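Fuculose-1-phosphate aldolase (Glaciozyma antarctica, PDB 4XXF) belongs to the class II aldolase and adducin family, has an alpha/beta fold and carries a zinc ion. Local coordinates at residues F62-D73 against G87-N95; A43-P51 against N95-H106. All coordinates share one frame; numbering follows the deposited sequence.

Contact 1 (F62-D73 against G87-N95)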
loop_
_atom_site.group_PDB
_atom_site.type_symbol
_atom_site.label_atom_id
_atom_site.label_comp_id
_atom_site.label_asym_id
_atom_site.label_seq_id
_atom_site.Cartn_x
_atom_site.Cartn_y
_atom_site.Cartn_z
ATOM N N PHE A 62 -18.830 3.077 20.260
ATOM C CA PHE A 62 -18.871 4.049 19.173
ATOM C C PHE A 62 -17.732 5.060 19.259
ATOM O O PHE A 62 -17.542 5.706 20.281
ATOM C CB PHE A 62 -20.233 4.760 19.210
ATOM C CG PHE A 62 -20.652 5.424 17.914
ATOM C CD1 PHE A 62 -20.077 5.105 16.690
ATOM C CD2 PHE A 62 -21.668 6.370 17.940
ATOM C CE1 PHE A 62 -20.508 5.731 15.523
ATOM C CE2 PHE A 62 -22.097 6.989 16.783
ATOM C CZ PHE A 62 -21.510 6.672 15.575
ATOM N N GLY A 63 -16.976 5.190 18.174
ATOM C CA GLY A 63 -15.959 6.225 18.081
ATOM C C GLY A 63 -14.541 5.828 18.461
ATOM O O GLY A 63 -13.614 6.603 18.246
ATOM N N LEU A 64 -14.359 4.655 19.057
ATOM C CA LEU A 64 -13.014 4.212 19.416
ATOM C C LEU A 64 -12.316 3.567 18.213
ATOM O O LEU A 64 -12.870 2.688 17.549
ATOM C CB LEU A 64 -13.063 3.223 20.585
ATOM C CG LEU A 64 -11.707 2.688 21.050
ATOM C CD1 LEU A 64 -10.812 3.796 21.562
ATOM C CD2 LEU A 64 -11.926 1.659 22.128
ATOM N N ALA A 65 -11.095 4.002 17.926
ATOM C CA ALA A 65 -10.331 3.456 16.817
ATOM C C ALA A 65 -10.187 1.949 16.945
ATOM O O ALA A 65 -9.808 1.433 18.005
ATOM C CB ALA A 65 -8.960 4.085 16.763
ATOM N N PHE A 66 -10.442 1.233 15.852
ATOM C CA PHE A 66 -10.249 -0.218 15.846
ATOM C C PHE A 66 -8.807 -0.580 16.237
ATOM O O PHE A 66 -8.577 -1.578 16.932
ATOM C CB PHE A 66 -10.565 -0.815 14.474
ATOM C CG PHE A 66 -12.037 -0.914 14.142
ATOM C CD1 PHE A 66 -13.013 -0.256 14.877
ATOM C CD2 PHE A 66 -12.428 -1.689 13.064
ATOM C CE1 PHE A 66 -14.358 -0.373 14.530
ATOM C CE2 PHE A 66 -13.765 -1.813 12.708
ATOM C CZ PHE A 66 -14.732 -1.151 13.442
ATOM N N ARG A 67 -7.842 0.231 15.797
ATOM C CA ARG A 67 -6.423 0.023 16.069
ATOM C C ARG A 67 -6.089 0.025 17.560
ATOM O O ARG A 67 -5.068 -0.525 17.960
ATOM C CB ARG A 67 -5.623 1.118 15.333
ATOM C CG ARG A 67 -4.135 1.220 15.668
ATOM C CD ARG A 67 -3.394 -0.046 15.257
ATOM N NE ARG A 67 -1.956 0.050 15.486
ATOM C CZ ARG A 67 -1.374 -0.143 16.665
ATOM N NH1 ARG A 67 -2.100 -0.417 17.736
ATOM N NH2 ARG A 67 -0.054 -0.054 16.771
ATOM N N LEU A 68 -6.939 0.648 18.372
ATOM C CA LEU A 68 -6.689 0.764 19.805
ATOM C C LEU A 68 -7.643 -0.073 20.652
ATOM O O LEU A 68 -7.624 0.035 21.877
ATOM C CB LEU A 68 -6.783 2.232 20.235
ATOM C CG LEU A 68 -5.863 3.164 19.439
ATOM C CD1 LEU A 68 -6.146 4.622 19.800
ATOM C CD2 LEU A 68 -4.378 2.844 19.664
ATOM N N MET A 69 -8.457 -0.919 20.019
ATOM C CA MET A 69 -9.452 -1.711 20.743
ATOM C C MET A 69 -8.791 -2.601 21.786
ATOM O O MET A 69 -7.775 -3.233 21.510
ATOM C CB MET A 69 -10.248 -2.571 19.759
ATOM C CG MET A 69 -11.547 -3.155 20.323
ATOM S SD MET A 69 -12.763 -1.873 20.773
ATOM C CE MET A 69 -12.691 -0.763 19.359
ATOM N N THR A 70 -9.368 -2.646 22.987
ATOM C CA THR A 70 -8.934 -3.585 24.024
ATOM C C THR A 70 -10.155 -4.277 24.601
ATOM O O THR A 70 -11.282 -3.813 24.426
ATOM C CB THR A 70 -8.155 -2.912 25.183
ATOM O OG1 THR A 70 -9.057 -2.150 25.990
ATOM C CG2 THR A 70 -7.042 -2.011 24.656
ATOM N N VAL A 71 -9.917 -5.386 25.290
ATOM C CA VAL A 71 -11.001 -6.141 25.906
ATOM C C VAL A 71 -11.842 -5.268 26.853
ATOM O O VAL A 71 -13.073 -5.358 26.855
ATOM C CB VAL A 71 -10.442 -7.385 26.646
ATOM C CG1 VAL A 71 -11.486 -7.998 27.580
ATOM C CG2 VAL A 71 -9.946 -8.402 25.632
ATOM N N SER A 72 -11.186 -4.376 27.595
ATOM C CA SER A 72 -11.866 -3.498 28.550
ATOM C C SER A 72 -12.792 -2.478 27.896
ATOM O O SER A 72 -13.664 -1.912 28.556
ATOM C CB SER A 72 -10.834 -2.762 29.407
ATOM O OG SER A 72 -10.191 -3.665 30.290
ATOM N N ASP A 73 -12.606 -2.233 26.600
ATOM C CA ASP A 73 -13.436 -1.264 25.893
ATOM C C ASP A 73 -14.779 -1.811 25.437
ATOM O O ASP A 73 -15.721 -1.043 25.219
ATOM C CB ASP A 73 -12.700 -0.746 24.659
ATOM C CG ASP A 73 -11.463 0.042 25.006
ATOM O OD1 ASP A 73 -11.583 1.047 25.740
ATOM O OD2 ASP A 73 -10.367 -0.343 24.539
ATOM N N GLY A 87 -17.358 -1.702 28.998
ATOM C CA GLY A 87 -16.866 -0.411 28.562
ATOM C C GLY A 87 -16.138 0.416 29.601
ATOM O O GLY A 87 -15.989 0.026 30.759
ATOM N N LYS A 88 -15.697 1.584 29.153
ATOM C CA LYS A 88 -15.042 2.559 30.003
ATOM C C LYS A 88 -15.915 3.793 30.153
ATOM O O LYS A 88 -16.663 4.152 29.241
ATOM C CB LYS A 88 -13.682 2.944 29.425
ATOM C CG LYS A 88 -12.671 1.802 29.415
ATOM C CD LYS A 88 -11.362 2.257 28.809
ATOM C CE LYS A 88 -10.384 1.111 28.672
ATOM N NZ LYS A 88 -9.192 1.524 27.877
ATOM N N GLU A 89 -15.815 4.419 31.321
ATOM C CA GLU A 89 -16.427 5.713 31.604
ATOM C C GLU A 89 -16.185 6.681 30.454
ATOM O O GLU A 89 -15.041 6.896 30.054
ATOM C CB GLU A 89 -15.841 6.289 32.897
ATOM C CG GLU A 89 -16.550 7.514 33.495
ATOM C CD GLU A 89 -18.039 7.308 33.737
ATOM O OE1 GLU A 89 -18.472 6.145 33.901
ATOM O OE2 GLU A 89 -18.777 8.319 33.784
ATOM N N GLY A 90 -17.255 7.256 29.914
ATOM C CA GLY A 90 -17.114 8.235 28.851
ATOM C C GLY A 90 -17.375 7.680 27.460
ATOM O O GLY A 90 -17.586 8.447 26.521
ATOM N N ARG A 91 -17.369 6.358 27.303
ATOM C CA ARG A 91 -17.676 5.773 25.997
ATOM C C ARG A 91 -18.457 4.474 26.141
ATOM O O ARG A 91 -18.157 3.463 25.516
ATOM C CB ARG A 91 -16.398 5.540 25.174
ATOM C CG ARG A 91 -16.658 5.493 23.666
ATOM C CD ARG A 91 -15.448 5.048 22.849
ATOM N NE ARG A 91 -14.357 6.021 22.889
ATOM C CZ ARG A 91 -14.304 7.118 22.133
ATOM N NH1 ARG A 91 -15.275 7.375 21.269
ATOM N NH2 ARG A 91 -13.281 7.951 22.242
ATOM N N ARG A 92 -19.474 4.510 26.988
ATOM C CA ARG A 92 -20.423 3.410 27.069
ATOM C C ARG A 92 -21.581 3.730 26.140
ATOM O O ARG A 92 -22.716 3.952 26.566
ATOM C CB ARG A 92 -20.864 3.192 28.514
ATOM C CG ARG A 92 -19.736 2.583 29.327
ATOM C CD ARG A 92 -19.970 2.586 30.818
ATOM N NE ARG A 92 -18.856 1.896 31.461
ATOM C CZ ARG A 92 -18.353 2.205 32.647
ATOM N NH1 ARG A 92 -18.869 3.201 33.356
ATOM N NH2 ARG A 92 -17.331 1.508 33.127
ATOM N N ILE A 93 -21.246 3.751 24.852
ATOM C CA ILE A 93 -22.175 4.156 23.807
ATOM C C ILE A 93 -22.055 3.251 22.597
ATOM O O ILE A 93 -20.967 2.810 22.234
ATOM C CB ILE A 93 -21.946 5.622 23.363
ATOM C CG1 ILE A 93 -20.478 5.855 22.992
ATOM C CG2 ILE A 93 -22.384 6.586 24.449
ATOM C CD1 ILE A 93 -20.236 7.187 22.301
ATOM N N VAL A 94 -23.193 2.962 21.980
ATOM C CA VAL A 94 -23.241 2.131 20.790
ATOM C C VAL A 94 -23.767 2.963 19.624
ATOM O O VAL A 94 -24.596 3.853 19.809
ATOM C CB VAL A 94 -24.127 0.866 21.009
ATOM C CG1 VAL A 94 -25.610 1.237 21.142
ATOM C CG2 VAL A 94 -23.922 -0.148 19.893
ATOM N N ASN A 95 -23.249 2.706 18.428
ATOM C CA ASN A 95 -23.850 3.240 17.215
ATOM C C ASN A 95 -25.162 2.480 16.980
ATOM O O ASN A 95 -25.141 1.323 16.565
ATOM C CB ASN A 95 -22.863 3.103 16.051
ATOM C CG ASN A 95 -23.499 3.301 14.680
ATOM O OD1 ASN A 95 -24.617 3.797 14.546
ATOM N ND2 ASN A 95 -22.763 2.916 13.644
HETATM O O HOH W 1 -7.704 -0.885 28.094
HETATM O O HOH W 2 -14.177 -2.114 31.307
HETATM O O HOH W 3 -16.087 1.685 26.210
#

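Contact 2 (A43-P51 against N95-H106)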
loop_
_atom_site.group_PDB
_atom_site.type_symbol
_atom_site.label_atom_id
_atom_site.label_comp_id
_atom_site.label_asym_id
_atom_site.label_seq_id
_atom_site.Cartn_x
_atom_site.Cartn_y
_atom_site.Cartn_z
ATOM N N ALA A 43 -17.333 4.343 11.235
ATOM C CA ALA A 43 -18.250 3.366 10.704
ATOM C C ALA A 43 -17.775 1.976 11.094
ATOM O O ALA A 43 -16.585 1.749 11.359
ATOM C CB ALA A 43 -18.349 3.490 9.190
ATOM N N GLY A 44 -18.698 1.037 11.122
ATOM C CA GLY A 44 -18.292 -0.329 11.344
ATOM C C GLY A 44 -18.602 -0.843 12.722
ATOM O O GLY A 44 -18.463 -0.170 13.752
ATOM N N HIS A 45 -19.012 -2.094 12.713
ATOM C CA HIS A 45 -19.342 -2.769 13.942
ATOM C C HIS A 45 -19.074 -4.245 13.778
ATOM O O HIS A 45 -19.270 -4.830 12.715
ATOM C CB HIS A 45 -20.803 -2.517 14.332
ATOM C CG HIS A 45 -21.592 -1.815 13.274
ATOM N ND1 HIS A 45 -22.262 -2.488 12.275
ATOM C CD2 HIS A 45 -21.804 -0.498 13.048
ATOM C CE1 HIS A 45 -22.862 -1.615 11.486
ATOM N NE2 HIS A 45 -22.593 -0.400 11.927
ATOM N N LEU A 46 -18.568 -4.821 14.855
ATOM C CA LEU A 46 -18.394 -6.262 14.938
ATOM C C LEU A 46 -19.071 -6.702 16.222
ATOM O O LEU A 46 -18.831 -6.129 17.283
ATOM C CB LEU A 46 -16.913 -6.660 14.936
ATOM C CG LEU A 46 -16.138 -6.604 13.618
ATOM C CD1 LEU A 46 -15.783 -5.167 13.215
ATOM C CD2 LEU A 46 -14.883 -7.446 13.738
ATOM N N THR A 47 -19.946 -7.695 16.119
ATOM C CA THR A 47 -20.685 -8.161 17.284
ATOM C C THR A 47 -20.481 -9.648 17.518
ATOM O O THR A 47 -20.229 -10.411 16.575
ATOM C CB THR A 47 -22.203 -7.909 17.140
ATOM O OG1 THR A 47 -22.686 -8.507 15.927
ATOM C CG2 THR A 47 -22.519 -6.406 17.120
ATOM N N VAL A 48 -20.557 -10.050 18.786
ATOM C CA VAL A 48 -20.650 -11.468 19.110
ATOM C C VAL A 48 -21.734 -11.670 20.170
ATOM O O VAL A 48 -21.856 -10.911 21.133
ATOM C CB VAL A 48 -19.281 -12.059 19.577
ATOM C CG1 VAL A 48 -18.812 -11.429 20.882
ATOM C CG2 VAL A 48 -19.368 -13.573 19.714
ATOM N N ARG A 49 -22.537 -12.701 19.959
ATOM C CA ARG A 49 -23.591 -13.046 20.898
ATOM C C ARG A 49 -22.987 -13.516 22.212
ATOM O O ARG A 49 -22.052 -14.322 22.219
ATOM C CB ARG A 49 -24.460 -14.139 20.299
ATOM C CG ARG A 49 -25.801 -14.319 20.957
ATOM C CD ARG A 49 -26.460 -15.542 20.398
ATOM N NE ARG A 49 -26.753 -15.494 18.959
ATOM C CZ ARG A 49 -27.864 -14.972 18.432
ATOM N NH1 ARG A 49 -28.756 -14.372 19.208
ATOM N NH2 ARG A 49 -28.086 -15.033 17.129
ATOM N N ASP A 50 -23.509 -13.019 23.329
ATOM C CA ASP A 50 -23.057 -13.503 24.632
ATOM C C ASP A 50 -23.394 -14.978 24.796
ATOM O O ASP A 50 -24.469 -15.412 24.384
ATOM C CB ASP A 50 -23.690 -12.694 25.768
ATOM C CG ASP A 50 -23.111 -13.048 27.116
ATOM O OD1 ASP A 50 -23.725 -13.866 27.831
ATOM O OD2 ASP A 50 -22.025 -12.516 27.443
ATOM N N PRO A 51 -22.483 -15.758 25.401
ATOM C CA PRO A 51 -22.730 -17.203 25.490
ATOM C C PRO A 51 -23.732 -17.609 26.557
ATOM O O PRO A 51 -24.136 -18.775 26.585
ATOM C CB PRO A 51 -21.345 -17.774 25.817
ATOM C CG PRO A 51 -20.606 -16.639 26.457
ATOM C CD PRO A 51 -21.095 -15.408 25.762
ATOM N N ASN A 95 -23.249 2.706 18.428
ATOM C CA ASN A 95 -23.850 3.240 17.215
ATOM C C ASN A 95 -25.162 2.480 16.980
ATOM O O ASN A 95 -25.141 1.323 16.565
ATOM C CB ASN A 95 -22.863 3.103 16.051
ATOM C CG ASN A 95 -23.499 3.301 14.680
ATOM O OD1 ASN A 95 -24.617 3.797 14.546
ATOM N ND2 ASN A 95 -22.763 2.916 13.644
ATOM N N LEU A 96 -26.299 3.114 17.264
ATOM C CA LEU A 96 -27.563 2.375 17.343
ATOM C C LEU A 96 -28.032 1.843 15.995
ATOM O O LEU A 96 -28.356 0.662 15.876
ATOM C CB LEU A 96 -28.671 3.240 17.964
ATOM C CG LEU A 96 -29.998 2.505 18.214
ATOM C CD1 LEU A 96 -29.818 1.370 19.219
ATOM C CD2 LEU A 96 -31.097 3.457 18.676
ATOM N N ALA A 97 -28.075 2.706 14.985
ATOM C CA ALA A 97 -28.588 2.310 13.678
ATOM C C ALA A 97 -27.803 1.121 13.147
ATOM O O ALA A 97 -28.379 0.130 12.690
ATOM C CB ALA A 97 -28.525 3.474 12.701
ATOM N N GLY A 98 -26.483 1.218 13.245
ATOM C CA GLY A 98 -25.601 0.142 12.842
ATOM C C GLY A 98 -25.806 -1.125 13.642
ATOM O O GLY A 98 -25.865 -2.222 13.081
ATOM N N PHE A 99 -25.944 -0.980 14.954
ATOM C CA PHE A 99 -26.136 -2.146 15.791
ATOM C C PHE A 99 -27.451 -2.872 15.484
ATOM O O PHE A 99 -27.490 -4.102 15.502
ATOM C CB PHE A 99 -26.097 -1.794 17.281
ATOM C CG PHE A 99 -26.475 -2.953 18.159
ATOM C CD1 PHE A 99 -25.568 -3.974 18.399
ATOM C CD2 PHE A 99 -27.756 -3.062 18.685
ATOM C CE1 PHE A 99 -25.918 -5.071 19.170
ATOM C CE2 PHE A 99 -28.114 -4.152 19.460
ATOM C CZ PHE A 99 -27.190 -5.159 19.705
ATOM N N MET A 100 -28.518 -2.128 15.206
ATOM C CA MET A 100 -29.817 -2.752 14.985
ATOM C C MET A 100 -29.871 -3.531 13.669
ATOM O O MET A 100 -30.695 -4.426 13.530
ATOM C CB MET A 100 -30.932 -1.707 15.046
ATOM C CG MET A 100 -31.110 -1.101 16.441
ATOM S SD MET A 100 -31.362 -2.324 17.762
ATOM C CE MET A 100 -32.968 -2.988 17.324
ATOM N N ILE A 101 -28.988 -3.226 12.720
ATOM C CA ILE A 101 -28.820 -4.123 11.573
ATOM C C ILE A 101 -28.352 -5.497 12.060
ATOM O O ILE A 101 -28.895 -6.540 11.667
ATOM C CB ILE A 101 -27.830 -3.559 10.541
ATOM C CG1 ILE A 101 -28.441 -2.325 9.875
ATOM C CG2 ILE A 101 -27.501 -4.613 9.495
ATOM C CD1 ILE A 101 -27.498 -1.595 8.935
ATOM N N HIS A 102 -27.346 -5.505 12.925
ATOM C CA HIS A 102 -26.852 -6.761 13.473
ATOM C C HIS A 102 -27.929 -7.440 14.308
ATOM O O HIS A 102 -28.131 -8.645 14.220
ATOM C CB HIS A 102 -25.601 -6.541 14.322
ATOM C CG HIS A 102 -24.396 -6.127 13.538
ATOM N ND1 HIS A 102 -23.125 -6.574 13.836
ATOM C CD2 HIS A 102 -24.262 -5.290 12.483
ATOM C CE1 HIS A 102 -22.263 -6.040 12.990
ATOM N NE2 HIS A 102 -22.926 -5.260 12.157
ATOM N N SER A 103 -28.633 -6.658 15.113
ATOM C CA SER A 103 -29.626 -7.223 16.000
ATOM C C SER A 103 -30.701 -7.974 15.211
ATOM O O SER A 103 -31.106 -9.080 15.596
ATOM C CB SER A 103 -30.258 -6.128 16.853
ATOM O OG SER A 103 -31.159 -6.698 17.774
ATOM N N ALA A 104 -31.160 -7.378 14.110
ATOM C CA ALA A 104 -32.170 -8.013 13.263
ATOM C C ALA A 104 -31.666 -9.343 12.709
ATOM O O ALA A 104 -32.398 -10.326 12.698
ATOM C CB ALA A 104 -32.586 -7.089 12.124
ATOM N N ILE A 105 -30.413 -9.391 12.264
ATOM C CA ILE A 105 -29.870 -10.649 11.765
ATOM C C ILE A 105 -29.719 -11.702 12.880
ATOM O O ILE A 105 -30.106 -12.859 12.693
ATOM C CB ILE A 105 -28.506 -10.433 11.074
ATOM C CG1 ILE A 105 -28.665 -9.538 9.841
ATOM C CG2 ILE A 105 -27.882 -11.785 10.708
ATOM C CD1 ILE A 105 -27.335 -8.977 9.323
ATOM N N HIS A 106 -29.138 -11.311 14.020
ATOM C CA HIS A 106 -28.988 -12.231 15.160
ATOM C C HIS A 106 -30.351 -12.813 15.589
ATOM O O HIS A 106 -30.446 -13.974 16.002
ATOM C CB HIS A 106 -28.339 -11.530 16.375
ATOM C CG HIS A 106 -26.861 -11.279 16.260
ATOM N ND1 HIS A 106 -25.918 -12.285 16.234
ATOM C CD2 HIS A 106 -26.166 -10.116 16.270
ATOM C CE1 HIS A 106 -24.709 -11.751 16.177
ATOM N NE2 HIS A 106 -24.831 -10.433 16.198
#

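Contact 1 (F62-D73 against G87-N95)
F62 lays one face of its ring over the side chain of N95, with N95 CB 3.5 Å from the centroid of the F62 ring, a CH-pi contact only 12° off the ring normal. The N95 amide lies nearly flat against the ring, the two planes 22° apart. F62 CG stands anti to the backbone N (chi1 -159°), which swings the ring across to N95, while F62 CB rests on I93 CD1; F239 of the second subunit meets the same ring edge-to-face. Backbone bonding fixes the register: F62 N donates to I93 O at 2.9 Å. The carbonyl of F62 is gripped from the other segment, since R91 NH1 reaches F62 O at 3.0 Å, in the carbonyl plane and on a lone pair. R91 bends at chi3, so that G63 O and L64 N lie over one face of its guanidinium, while F62 O is at its edge. Farther along, extended K88 forms a salt bridge, NZ to D73 OD1 at 3.2 Å, while T70 N and OG1 both bond D73 OD2 and hold that carboxylate in place. One water joins D73 O, K88 N and R91 O. The contact ties the loop between strands 56-59 and 75-78 to the loop between strand 83-84 and helix 96-108.

Contact 2 (A43-P51 against N95-H106)
H45 and T47 of strand 45-49 face helix 96-108, and R49 bends its guanidinium back to it, in a strand-helix packing of the class II aldolase/adducin fold, a mixed beta-sheet flanked by helices. Strand 45-49 and helical segment 96-106 run in roughly the same direction, 39° apart, with their axes 9.1 Å away at closest approach.

Hydrogen bonding centres on the T47 hydroxyl, which meets two imidazoles of the helix, each at its ring edge and in its plane. T47 OG1 lies 2.9 Å from H102 ND1 and equally 2.9 Å from H106 NE2, and either partner could be the donor in each bond. A chi1 of 55° sets OG1 between the backbone N and the carbonyl carbon, from where it can reach both rings, one helical turn apart.

Close packing involves H45 at the N-terminal end of the helix. In the conformer given, the rings of H45 and H102 meet obliquely, with H45 ND1 2.9 Å from H102 NE2, and G98 lies against one face of the H45 imidazole. T47 CG2 touches the edge of the F99 ring at CD1. In the same region N95 OD1 caps the helix through a weak bond from G98 N.

Charged and polar groups close the far end. V112 O accepts from both H106 ND1 and R49 NH2, tying ring and guanidinium to one carbonyl. R49 NH2 also donates to H106 O at 2.8 Å, almost straight at 178° and within the guanidinium plane.

Contacts 1 and 2 share N95, the residue at which the loop segment of contact 1 passes into the helix of contact 2. Along the chain, contact 1 is nested inside the loop closed by contact 2, and their centres are about 14 Å apart. They also touch directly: V94 CG2 packs on F99 CB at 3.8 Å, and F66 CE2 meets L46 CD1 at 3.9 Å. Through N95 and H45 the two contacts come near the zinc held by H117, H119 and H181. The side chain of H45 is about 5 Å from the metal and that of N95 about 7 Å, which places the join between the two contacts beside the metal site.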